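SxtG (PDB 6U1R) is an amidinotransferase of the saxitoxin biosynthetic pathway in Microseira wollei, probably working through an amidino-cysteine intermediate. Local coordinates at residues 31-36 against 218-223; 122-127 against 152-157; 253-258 against 288-293; 304-309 against 334-339. One frame throughout, in Å; residues are numbered along the deposited sequence.

How the contacts relate
Contact 1 is buried and the most polar of the four: backbone bonds and a weak salt bridge tie the loop 31-36 to strand 219-222. Contact 2 is also buried but lies about 30 Å from it, centre to centre, on the opposite side of the chain's centre. It is built on aromatic rings and an arginine, and it touches the second subunit. Contact 3 is a surface contact of mostly apolar side chains. It reaches the same sheet as contact 1, through strand 251-255 at the other margin. Contact 4 is partly buried and joins a loop to the start of helix 338-346, away from the predicted active-site residues. It is side-chain packing with one bridging water and no direct hydrogen bond between its segments.

Contact 1 (31-36 against 218-223); sequences YNEWDA and DFVRCG
Glu33 OE2 takes the backbone N-H of Arg221 at 2.9 Å. It does so with its anti lone pair, on the side away from OE1. A water donates to Glu33 OE2 at 2.6 Å and accepts from Arg221 NE. Direct bonds between the two side chains are weak: Arg221 NE to Glu33 OE2 and Arg221 NH2 to Glu33 OE1 are each 3.4 Å. The carboxylate and guanidinium planes stand almost square, 89° apart. The two groups form a salt bridge but not a flat, two-pronged pair. Each has further partners. Arg221 NH2 pairs with Asp372, NH1 bonds Ser30 OG, and Glu33 OE1 accepts from His367. The Glu33 chain bends at chi2 (-70°), which turns its carboxylate back to the strand.

The loop 31-36 meets strand 219-222, outermost in its mixed sheet within this chain, through a single beta bridge, Asn32 with Cys222. The Val220 side chain lies about 9 Å from that of His264, a predicted active-site residue, so the strand runs close to the probable active site. Gly223 N donates to Tyr31 O at 3.0 Å, and a second water donates to both Tyr31 O and Gly223 O. Arg221 O receives a weak bond from Glu33 N and a CA-H contact from Asn32 CA at 3.2 Å. Asn32 N is buried with no partner in the model.

Asn32 OD1 accepts from Trp34 N, an Asx turn, and from Asp35 N, while ND2 donates to Asp35 OD2 from above the carboxylate plane. From within this turn the Trp34 ring reaches the strand. Cys222 SG lies at its edge, 4.0 Å from Trp34 CZ3.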
# COMPACT_ATOMS: atom_id res chain seq x y z
N TYR A 31 9.62 13.92 -13.24
CA TYR A 31 8.30 14.35 -13.67
C TYR A 31 7.92 13.88 -15.07
O TYR A 31 6.77 14.08 -15.46
CB TYR A 31 8.23 15.88 -13.62
CG TYR A 31 8.24 16.46 -12.23
CD1 TYR A 31 7.10 16.47 -11.45
CD2 TYR A 31 9.41 17.00 -11.69
CE1 TYR A 31 7.10 17.03 -10.18
CE2 TYR A 31 9.42 17.55 -10.41
CZ TYR A 31 8.26 17.56 -9.67
OH TYR A 31 8.24 18.10 -8.41
N ASN A 32 8.83 13.26 -15.81
CA ASN A 32 8.57 12.87 -17.19
C ASN A 32 9.66 11.88 -17.61
O ASN A 32 10.54 11.54 -16.81
CB ASN A 32 8.54 14.11 -18.08
CG ASN A 32 9.77 14.94 -17.90
OD1 ASN A 32 10.87 14.45 -18.16
ND2 ASN A 32 9.62 16.16 -17.38
N GLU A 33 9.62 11.45 -18.86
CA GLU A 33 10.52 10.39 -19.33
C GLU A 33 11.85 10.90 -19.89
O GLU A 33 12.68 10.08 -20.29
CB GLU A 33 9.82 9.53 -20.40
CG GLU A 33 8.43 8.99 -20.00
CD GLU A 33 8.45 7.92 -18.91
OE1 GLU A 33 9.51 7.30 -18.67
OE2 GLU A 33 7.38 7.71 -18.26
N TRP A 34 12.08 12.22 -19.92
CA TRP A 34 13.16 12.77 -20.75
C TRP A 34 14.07 13.78 -20.07
O TRP A 34 15.13 14.08 -20.64
CB TRP A 34 12.58 13.45 -22.00
CG TRP A 34 11.62 14.54 -21.66
CD1 TRP A 34 11.93 15.81 -21.24
CD2 TRP A 34 10.18 14.47 -21.70
NE1 TRP A 34 10.78 16.53 -21.02
CE2 TRP A 34 9.69 15.73 -21.30
CE3 TRP A 34 9.27 13.47 -22.05
CZ2 TRP A 34 8.33 16.01 -21.22
CZ3 TRP A 34 7.91 13.75 -21.96
CH2 TRP A 34 7.46 15.01 -21.58
N ASP A 35 13.69 14.38 -18.94
CA ASP A 35 14.59 15.35 -18.31
C ASP A 35 15.93 14.68 -17.98
O ASP A 35 16.02 13.46 -17.79
CB ASP A 35 13.96 15.96 -17.05
CG ASP A 35 12.93 17.05 -17.33
OD1 ASP A 35 12.91 17.66 -18.43
OD2 ASP A 35 12.14 17.34 -16.40
N ALA A 36 16.98 15.50 -17.92
CA ALA A 36 18.35 15.00 -17.80
C ALA A 36 18.51 14.01 -16.65
O ALA A 36 18.30 14.35 -15.48
CB ALA A 36 19.30 16.19 -17.61
N ASP A 218 2.13 0.30 -17.10
CA ASP A 218 1.02 0.64 -17.99
C ASP A 218 0.80 2.15 -18.11
O ASP A 218 -0.19 2.58 -18.74
CB ASP A 218 -0.29 -0.03 -17.52
CG ASP A 218 -0.46 -1.43 -18.08
OD1 ASP A 218 -0.15 -1.63 -19.28
OD2 ASP A 218 -0.88 -2.33 -17.31
N PHE A 219 1.72 2.96 -17.57
CA PHE A 219 1.65 4.42 -17.62
C PHE A 219 2.99 5.02 -18.07
O PHE A 219 4.06 4.48 -17.76
CB PHE A 219 1.27 5.01 -16.25
CG PHE A 219 -0.03 4.48 -15.73
CD1 PHE A 219 -0.08 3.31 -15.00
CD2 PHE A 219 -1.21 5.15 -15.99
CE1 PHE A 219 -1.27 2.82 -14.54
CE2 PHE A 219 -2.42 4.66 -15.51
CZ PHE A 219 -2.45 3.49 -14.79
N VAL A 220 2.91 6.12 -18.82
CA VAL A 220 4.09 6.93 -19.16
C VAL A 220 3.78 8.38 -18.80
O VAL A 220 2.63 8.81 -18.81
CB VAL A 220 4.50 6.80 -20.64
CG1 VAL A 220 5.20 5.49 -20.87
CG2 VAL A 220 3.28 6.93 -21.56
N ARG A 221 4.84 9.14 -18.47
CA ARG A 221 4.71 10.42 -17.76
C ARG A 221 5.14 11.60 -18.62
O ARG A 221 6.27 11.64 -19.11
CB ARG A 221 5.56 10.38 -16.49
CG ARG A 221 5.03 9.36 -15.42
CD ARG A 221 6.05 9.03 -14.34
NE ARG A 221 7.27 8.58 -15.00
CZ ARG A 221 8.48 9.06 -14.79
NH1 ARG A 221 8.72 9.97 -13.84
NH2 ARG A 221 9.47 8.62 -15.55
N CYS A 222 4.25 12.60 -18.73
CA CYS A 222 4.50 13.86 -19.46
C CYS A 222 4.17 15.08 -18.59
O CYS A 222 3.34 15.92 -18.95
CB CYS A 222 3.69 13.96 -20.75
SG CYS A 222 4.08 12.67 -21.94
N GLY A 223 4.84 15.19 -17.46
CA GLY A 223 4.54 16.28 -16.53
C GLY A 223 3.15 16.12 -15.95
O GLY A 223 2.80 15.06 -15.42
O HOH W 1 4.34 12.93 -14.60
O HOH W 2 7.54 5.79 -16.56

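Contact 2 (122-127 against 152-157); sequences PAWQVR and ADRNRY
The indole of Trp124 has the Arg154 side chain along one face and Tyr157 at its edge. Arg154 runs extended from CG to NE and covers the ring along its length. Arg154 CB lies 3.7 Å from Trp124 CZ3. CG is over the six-membered ring, 3.7 Å from the centroid and 6° off the normal, a CH-pi contact. The guanidinium then reaches the five-membered ring as a cation-pi stack, with CZ 4.5 Å from that centroid and the planes 29° apart. Trp124 points its CZ2 and CH2 edge at the face of Tyr157. This is a T-shaped pair, with centroids 5.1 Å apart and planes at 80°.

Beside the rings, Val126 of strand 125-126 packs on Asn155, Val126 CB to Asn155 ND2 3.6 Å, and its CG1 touches Arg154 CB. The second strand of this small antiparallel hairpin, 119-120, adds Phe119 against Trp124, Val126 and Tyr157. The hairpin thus rests on a loop that contains an Asx turn, in which Asp153 OD1 accepts from Asn155 N. Phe158 of the second subunit packs on Tyr157.

The polar ends of these side chains turn to other partners: Trp124 NE1 to Gln184 O, Tyr157 OH to Pro183 O, Asn155 ND2 to Ser128 O and Thr76 O, Arg154 NH2 to Leu185 O and, as a salt bridge, to Asp187 OD1. These bonds fix the groups around the rings, and the Asp187 charge probably offsets that of the stacked guanidinium.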
# COMPACT_ATOMS: atom_id res chain seq x y z
N PRO A 122 -4.22 -15.86 3.18
CA PRO A 122 -5.31 -16.70 3.69
C PRO A 122 -6.16 -17.32 2.59
O PRO A 122 -6.88 -18.29 2.85
CB PRO A 122 -6.13 -15.72 4.55
CG PRO A 122 -5.08 -14.72 5.03
CD PRO A 122 -4.20 -14.53 3.80
N ALA A 123 -6.06 -16.83 1.35
CA ALA A 123 -6.93 -17.28 0.26
C ALA A 123 -6.22 -18.03 -0.86
O ALA A 123 -6.90 -18.68 -1.66
CB ALA A 123 -7.65 -16.07 -0.36
N TRP A 124 -4.90 -17.93 -0.99
CA TRP A 124 -4.20 -18.53 -2.12
C TRP A 124 -2.72 -18.65 -1.80
O TRP A 124 -2.22 -18.02 -0.86
CB TRP A 124 -4.40 -17.73 -3.42
CG TRP A 124 -4.10 -16.25 -3.32
CD1 TRP A 124 -5.00 -15.25 -3.15
CD2 TRP A 124 -2.81 -15.61 -3.43
NE1 TRP A 124 -4.36 -14.03 -3.13
CE2 TRP A 124 -3.02 -14.22 -3.30
CE3 TRP A 124 -1.50 -16.08 -3.61
CZ2 TRP A 124 -1.98 -13.30 -3.35
CZ3 TRP A 124 -0.47 -15.17 -3.65
CH2 TRP A 124 -0.72 -13.78 -3.53
N GLN A 125 -2.03 -19.47 -2.58
CA GLN A 125 -0.60 -19.65 -2.41
C GLN A 125 0.06 -19.80 -3.78
O GLN A 125 -0.58 -20.22 -4.75
CB GLN A 125 -0.27 -20.86 -1.52
CG GLN A 125 -0.65 -22.18 -2.11
CD GLN A 125 -0.40 -23.33 -1.14
OE1 GLN A 125 0.51 -24.13 -1.33
NE2 GLN A 125 -1.20 -23.40 -0.10
N VAL A 126 1.34 -19.44 -3.85
CA VAL A 126 2.12 -19.62 -5.06
C VAL A 126 3.46 -20.25 -4.69
O VAL A 126 3.88 -20.24 -3.53
CB VAL A 126 2.35 -18.29 -5.83
CG1 VAL A 126 1.02 -17.71 -6.29
CG2 VAL A 126 3.11 -17.30 -4.97
N ARG A 127 4.13 -20.81 -5.69
CA ARG A 127 5.35 -21.57 -5.45
C ARG A 127 6.61 -20.72 -5.43
O ARG A 127 7.63 -21.18 -4.90
CB ARG A 127 5.48 -22.66 -6.53
CG ARG A 127 4.51 -23.79 -6.34
CD ARG A 127 4.46 -24.74 -7.53
NE ARG A 127 3.48 -25.78 -7.28
CZ ARG A 127 3.75 -26.95 -6.71
NH1 ARG A 127 5.00 -27.24 -6.35
NH2 ARG A 127 2.77 -27.82 -6.51
N ALA A 152 -1.62 -7.01 -10.06
CA ALA A 152 -2.60 -8.10 -10.20
C ALA A 152 -1.96 -9.49 -10.19
O ALA A 152 -2.65 -10.48 -9.91
CB ALA A 152 -3.40 -7.92 -11.49
N ASP A 153 -0.66 -9.58 -10.50
CA ASP A 153 0.01 -10.87 -10.59
C ASP A 153 0.42 -11.35 -9.20
O ASP A 153 1.32 -10.77 -8.56
CB ASP A 153 1.20 -10.76 -11.54
CG ASP A 153 1.80 -12.11 -11.88
OD1 ASP A 153 1.77 -13.00 -11.00
OD2 ASP A 153 2.29 -12.28 -13.02
N ARG A 154 -0.26 -12.39 -8.72
CA ARG A 154 0.01 -12.96 -7.40
C ARG A 154 1.49 -13.27 -7.18
O ARG A 154 1.99 -13.08 -6.08
CB ARG A 154 -0.80 -14.25 -7.22
CG ARG A 154 -2.30 -14.04 -7.08
CD ARG A 154 -3.01 -15.37 -7.24
NE ARG A 154 -4.43 -15.28 -6.92
CZ ARG A 154 -5.34 -16.16 -7.32
NH1 ARG A 154 -4.98 -17.21 -8.08
NH2 ARG A 154 -6.61 -16.01 -6.95
N ASN A 155 2.19 -13.77 -8.20
CA ASN A 155 3.59 -14.12 -7.98
C ASN A 155 4.46 -12.90 -7.74
O ASN A 155 5.61 -13.05 -7.29
CB ASN A 155 4.13 -14.90 -9.17
CG ASN A 155 3.47 -16.25 -9.32
OD1 ASN A 155 2.39 -16.35 -9.89
ND2 ASN A 155 4.10 -17.29 -8.77
N ARG A 156 3.97 -11.70 -8.04
CA ARG A 156 4.74 -10.47 -7.85
C ARG A 156 4.35 -9.71 -6.58
O ARG A 156 4.78 -8.58 -6.39
CB ARG A 156 4.57 -9.58 -9.10
CG ARG A 156 4.80 -10.36 -10.40
CD ARG A 156 4.84 -9.45 -11.62
NE ARG A 156 6.07 -8.68 -11.70
CZ ARG A 156 6.41 -7.92 -12.74
NH1 ARG A 156 5.60 -7.83 -13.78
NH2 ARG A 156 7.57 -7.27 -12.74
N TYR A 157 3.62 -10.36 -5.66
CA TYR A 157 3.08 -9.71 -4.46
C TYR A 157 4.17 -9.07 -3.60
O TYR A 157 3.91 -8.08 -2.91
CB TYR A 157 2.37 -10.77 -3.62
CG TYR A 157 1.12 -10.34 -2.87
CD1 TYR A 157 0.04 -9.77 -3.52
CD2 TYR A 157 1.00 -10.61 -1.51
CE1 TYR A 157 -1.11 -9.45 -2.83
CE2 TYR A 157 -0.13 -10.30 -0.82
CZ TYR A 157 -1.20 -9.74 -1.48
OH TYR A 157 -2.33 -9.45 -0.74

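Contact 3 (253-258 against 288-293); sequences HIIESQ and KLPKIL
A single water joins the two backbones: it accepts from Glu256 N at 2.9 Å and donates to Lys288 O at a longer 3.3 Å. No other polar link joins the two segments; the remainder is side-chain packing. Ile292 meets the imidazole of His253 with both of its branches. CG2 sits over one ring face, 4.2 Å from the centroid and 13° off the normal, which makes a CH-pi contact. With chi1 and chi2 both near 180°, the CG1 branch is straight, and Ile292 CD1 reaches His253 NE2 at 3.6 Å.

His253 lies on strand 251-255, which runs parallel to 225-229 and is outermost in the mixed sheet within this chain. The segment 288-293 passes from a loop into a 3-10 segment that starts at Lys291, on the way to strand 297-300. The adjacent strand 225-229 adds Asp225, whose OD1 bonds His253 NE2, and Phe227, which touches both His253 and Ile292.

Two residues on from His253, Ile255 CG2 packs against the Pro290 ring, 3.8 Å from Pro290 CD, and more loosely against Leu289 CD2 at 4.3 Å. Pro290 CG also lies 4.2 Å from the backbone oxygen of Ile254.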
# COMPACT_ATOMS: atom_id res chain seq x y z
N HIS A 253 -4.80 10.30 -18.88
CA HIS A 253 -5.49 10.08 -20.14
C HIS A 253 -5.34 8.61 -20.52
O HIS A 253 -4.23 8.08 -20.45
CB HIS A 253 -4.90 10.95 -21.24
CG HIS A 253 -4.84 12.40 -20.88
ND1 HIS A 253 -5.87 13.28 -21.13
CD2 HIS A 253 -3.88 13.11 -20.24
CE1 HIS A 253 -5.53 14.48 -20.68
NE2 HIS A 253 -4.33 14.40 -20.14
N ILE A 254 -6.43 7.97 -20.92
CA ILE A 254 -6.41 6.53 -21.17
C ILE A 254 -6.49 6.31 -22.68
O ILE A 254 -7.42 6.80 -23.33
CB ILE A 254 -7.57 5.83 -20.44
CG1 ILE A 254 -7.41 6.02 -18.93
CG2 ILE A 254 -7.63 4.34 -20.80
CD1 ILE A 254 -6.03 5.52 -18.35
N ILE A 255 -5.51 5.60 -23.23
CA ILE A 255 -5.53 5.23 -24.65
C ILE A 255 -6.14 3.84 -24.79
O ILE A 255 -6.17 3.05 -23.85
CB ILE A 255 -4.13 5.26 -25.29
CG1 ILE A 255 -3.26 4.12 -24.77
CG2 ILE A 255 -3.45 6.62 -25.06
CD1 ILE A 255 -2.15 3.73 -25.68
N GLU A 256 -6.58 3.53 -26.01
CA GLU A 256 -7.06 2.20 -26.38
C GLU A 256 -5.96 1.47 -27.15
O GLU A 256 -5.52 1.95 -28.19
CB GLU A 256 -8.32 2.31 -27.24
CG GLU A 256 -9.44 3.13 -26.60
CD GLU A 256 -10.04 2.47 -25.37
OE1 GLU A 256 -10.16 1.23 -25.36
OE2 GLU A 256 -10.39 3.20 -24.40
N SER A 257 -5.50 0.33 -26.62
CA SER A 257 -4.57 -0.52 -27.34
C SER A 257 -5.33 -1.52 -28.20
O SER A 257 -6.35 -2.06 -27.79
CB SER A 257 -3.65 -1.29 -26.39
OG SER A 257 -2.76 -2.12 -27.12
N GLN A 258 -4.81 -1.76 -29.40
CA GLN A 258 -5.28 -2.83 -30.27
C GLN A 258 -4.52 -4.14 -30.05
O GLN A 258 -4.78 -5.11 -30.77
CB GLN A 258 -5.14 -2.39 -31.73
CG GLN A 258 -6.03 -1.19 -32.09
CD GLN A 258 -5.70 -0.59 -33.46
OE1 GLN A 258 -4.56 -0.64 -33.92
NE2 GLN A 258 -6.70 0.00 -34.09
N LYS A 288 -7.63 7.73 -33.23
CA LYS A 288 -8.45 7.62 -32.03
C LYS A 288 -7.68 7.99 -30.77
O LYS A 288 -8.17 7.78 -29.66
CB LYS A 288 -9.02 6.20 -31.93
CG LYS A 288 -9.81 5.80 -33.19
CD LYS A 288 -10.63 4.53 -32.98
CE LYS A 288 -11.53 4.25 -34.19
NZ LYS A 288 -12.16 2.90 -34.10
N LEU A 289 -6.48 8.54 -30.92
CA LEU A 289 -5.69 8.94 -29.76
C LEU A 289 -6.34 10.12 -29.05
O LEU A 289 -7.02 10.93 -29.68
CB LEU A 289 -4.28 9.33 -30.18
CG LEU A 289 -3.29 8.21 -30.49
CD1 LEU A 289 -2.02 8.79 -31.10
CD2 LEU A 289 -2.98 7.40 -29.23
N PRO A 290 -6.12 10.26 -27.74
CA PRO A 290 -6.65 11.43 -27.02
C PRO A 290 -6.33 12.73 -27.76
O PRO A 290 -5.24 12.89 -28.31
CB PRO A 290 -5.95 11.36 -25.67
CG PRO A 290 -5.66 9.90 -25.48
CD PRO A 290 -5.34 9.38 -26.85
N LYS A 291 -7.29 13.65 -27.78
CA LYS A 291 -7.13 14.85 -28.60
C LYS A 291 -6.01 15.75 -28.09
O LYS A 291 -5.45 16.53 -28.87
CB LYS A 291 -8.45 15.62 -28.65
CG LYS A 291 -9.60 14.77 -29.17
CD LYS A 291 -10.50 15.56 -30.11
CE LYS A 291 -11.46 14.65 -30.86
NZ LYS A 291 -12.26 15.39 -31.88
N ILE A 292 -5.66 15.67 -26.80
CA ILE A 292 -4.59 16.50 -26.25
C ILE A 292 -3.29 16.30 -27.03
O ILE A 292 -2.47 17.22 -27.15
CB ILE A 292 -4.43 16.17 -24.75
CG1 ILE A 292 -3.38 17.09 -24.10
CG2 ILE A 292 -4.08 14.67 -24.56
CD1 ILE A 292 -3.15 16.78 -22.61
N LEU A 293 -3.09 15.11 -27.59
CA LEU A 293 -1.87 14.86 -28.34
C LEU A 293 -1.78 15.61 -29.66
O LEU A 293 -0.72 15.58 -30.29
CB LEU A 293 -1.73 13.35 -28.56
CG LEU A 293 -1.36 12.59 -27.29
CD1 LEU A 293 -1.69 11.12 -27.41
CD2 LEU A 293 0.10 12.75 -26.99
O HOH W 3 -6.34 5.77 -27.79

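Contact 4 (304-309 against 334-339); sequences PNHIPQ and EKKQEP
His306 and Pro304 make the closer packing here, against Gln337, Pro339 and the near part of Lys336. Lys336 CB and CD pack obliquely by the ring, each 3.8 Å from His306 NE2, which is hydrogen-bonded to Glu357 OE2. The Gln337 amide lies at the edge of that ring, near its plane, with Gln337 NE2 4.0 Å from His306 CD2. The other end of the amide faces the proline: Gln337 OE1 is 3.8 Å from Pro304 CB. A bend at chi2 (-72°) folds the Gln337 chain so that the amide fits between these two residues. A water links it to the loop backbone, accepting from Gln337 NE2 at 2.9 Å and donating to His306 O at 2.8 Å. Pro339 CG rests on Pro304 O at 3.7 Å.

Gln337 holds the N-cap position of helix 338-346, and the type I turn 334-337 leads into it. Glu334 steadies this turn: Glu334 OE1 accepts from Lys336 N at 2.7 Å, while OE2 bonds Phe356 N. The loop 304-309 thus packs on the start of the helix.

The loose side is the far end of Lys336, an exposed residue. Beyond CD its chain bends at chi4 and leads the amino group away from the loop.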
# COMPACT_ATOMS: atom_id res chain seq x y z
N PRO A 304 10.28 -3.50 -37.53
CA PRO A 304 11.64 -4.00 -37.28
C PRO A 304 12.15 -4.98 -38.31
O PRO A 304 13.38 -5.09 -38.48
CB PRO A 304 11.50 -4.67 -35.90
CG PRO A 304 10.06 -5.09 -35.86
CD PRO A 304 9.32 -3.99 -36.52
N ASN A 305 11.27 -5.71 -39.00
CA ASN A 305 11.70 -6.77 -39.91
C ASN A 305 12.70 -7.69 -39.21
O ASN A 305 13.73 -8.07 -39.77
CB ASN A 305 12.33 -6.19 -41.20
CG ASN A 305 11.34 -5.42 -42.06
OD1 ASN A 305 11.67 -4.38 -42.64
ND2 ASN A 305 10.13 -5.93 -42.15
N HIS A 306 12.38 -8.04 -37.97
CA HIS A 306 13.29 -8.77 -37.10
C HIS A 306 12.51 -9.31 -35.91
O HIS A 306 11.85 -8.53 -35.21
CB HIS A 306 14.43 -7.89 -36.61
CG HIS A 306 15.28 -8.53 -35.55
ND1 HIS A 306 16.02 -9.67 -35.78
CD2 HIS A 306 15.48 -8.20 -34.25
CE1 HIS A 306 16.67 -10.00 -34.67
NE2 HIS A 306 16.35 -9.13 -33.73
N ILE A 307 12.55 -10.62 -35.70
CA ILE A 307 11.96 -11.29 -34.55
C ILE A 307 13.10 -11.77 -33.66
O ILE A 307 13.89 -12.63 -34.09
CB ILE A 307 11.06 -12.47 -34.96
CG1 ILE A 307 10.03 -12.05 -36.01
CG2 ILE A 307 10.36 -13.03 -33.72
CD1 ILE A 307 9.02 -11.02 -35.53
N PRO A 308 13.26 -11.25 -32.45
CA PRO A 308 14.30 -11.78 -31.56
C PRO A 308 13.98 -13.24 -31.24
O PRO A 308 12.82 -13.63 -31.15
CB PRO A 308 14.21 -10.90 -30.31
CG PRO A 308 13.38 -9.70 -30.73
CD PRO A 308 12.46 -10.20 -31.79
N GLN A 309 15.02 -14.04 -31.06
CA GLN A 309 14.82 -15.44 -30.70
C GLN A 309 15.54 -15.77 -29.40
O GLN A 309 16.63 -15.28 -29.13
CB GLN A 309 15.29 -16.37 -31.82
CG GLN A 309 14.69 -17.78 -31.73
CD GLN A 309 13.16 -17.78 -31.82
OE1 GLN A 309 12.47 -17.37 -30.88
NE2 GLN A 309 12.64 -18.25 -32.95
N GLU A 334 18.36 -0.68 -28.86
CA GLU A 334 19.00 -1.99 -28.97
C GLU A 334 19.64 -2.19 -30.35
O GLU A 334 19.08 -1.80 -31.38
CB GLU A 334 17.97 -3.09 -28.70
CG GLU A 334 18.57 -4.39 -28.14
CD GLU A 334 19.27 -5.25 -29.19
OE1 GLU A 334 18.80 -5.30 -30.35
OE2 GLU A 334 20.29 -5.90 -28.85
N LYS A 335 20.79 -2.86 -30.34
CA LYS A 335 21.68 -2.91 -31.50
C LYS A 335 21.04 -3.53 -32.73
O LYS A 335 21.33 -3.11 -33.86
CB LYS A 335 22.96 -3.66 -31.10
CG LYS A 335 23.94 -3.89 -32.25
CD LYS A 335 25.36 -4.13 -31.72
CE LYS A 335 26.36 -4.38 -32.85
NZ LYS A 335 27.33 -5.47 -32.52
N LYS A 336 20.20 -4.55 -32.56
CA LYS A 336 19.60 -5.17 -33.72
C LYS A 336 18.39 -4.41 -34.24
O LYS A 336 17.83 -4.78 -35.27
CB LYS A 336 19.23 -6.63 -33.42
CG LYS A 336 20.46 -7.53 -33.20
CD LYS A 336 20.08 -9.00 -33.20
CE LYS A 336 21.15 -9.86 -32.53
NZ LYS A 336 22.26 -10.19 -33.46
N GLN A 337 17.98 -3.33 -33.57
CA GLN A 337 16.82 -2.56 -34.01
C GLN A 337 17.24 -1.49 -35.01
O GLN A 337 17.13 -0.29 -34.78
CB GLN A 337 16.11 -1.94 -32.81
CG GLN A 337 15.59 -2.98 -31.87
CD GLN A 337 14.39 -3.71 -32.42
OE1 GLN A 337 13.51 -3.09 -33.05
NE2 GLN A 337 14.31 -5.02 -32.17
N GLU A 338 17.78 -1.95 -36.14
CA GLU A 338 18.38 -1.01 -37.08
C GLU A 338 17.37 -0.02 -37.64
O GLU A 338 17.73 1.16 -37.79
CB GLU A 338 19.08 -1.78 -38.21
CG GLU A 338 20.31 -2.55 -37.74
CD GLU A 338 20.92 -3.42 -38.83
OE1 GLU A 338 20.80 -3.04 -40.02
OE2 GLU A 338 21.50 -4.47 -38.51
N PRO A 339 16.13 -0.41 -37.95
CA PRO A 339 15.16 0.61 -38.39
C PRO A 339 14.88 1.66 -37.34
O PRO A 339 14.83 2.87 -37.66
CB PRO A 339 13.91 -0.23 -38.73
CG PRO A 339 14.48 -1.60 -39.10
CD PRO A 339 15.62 -1.78 -38.14
O HOH W 4 12.18 -6.84 -33.00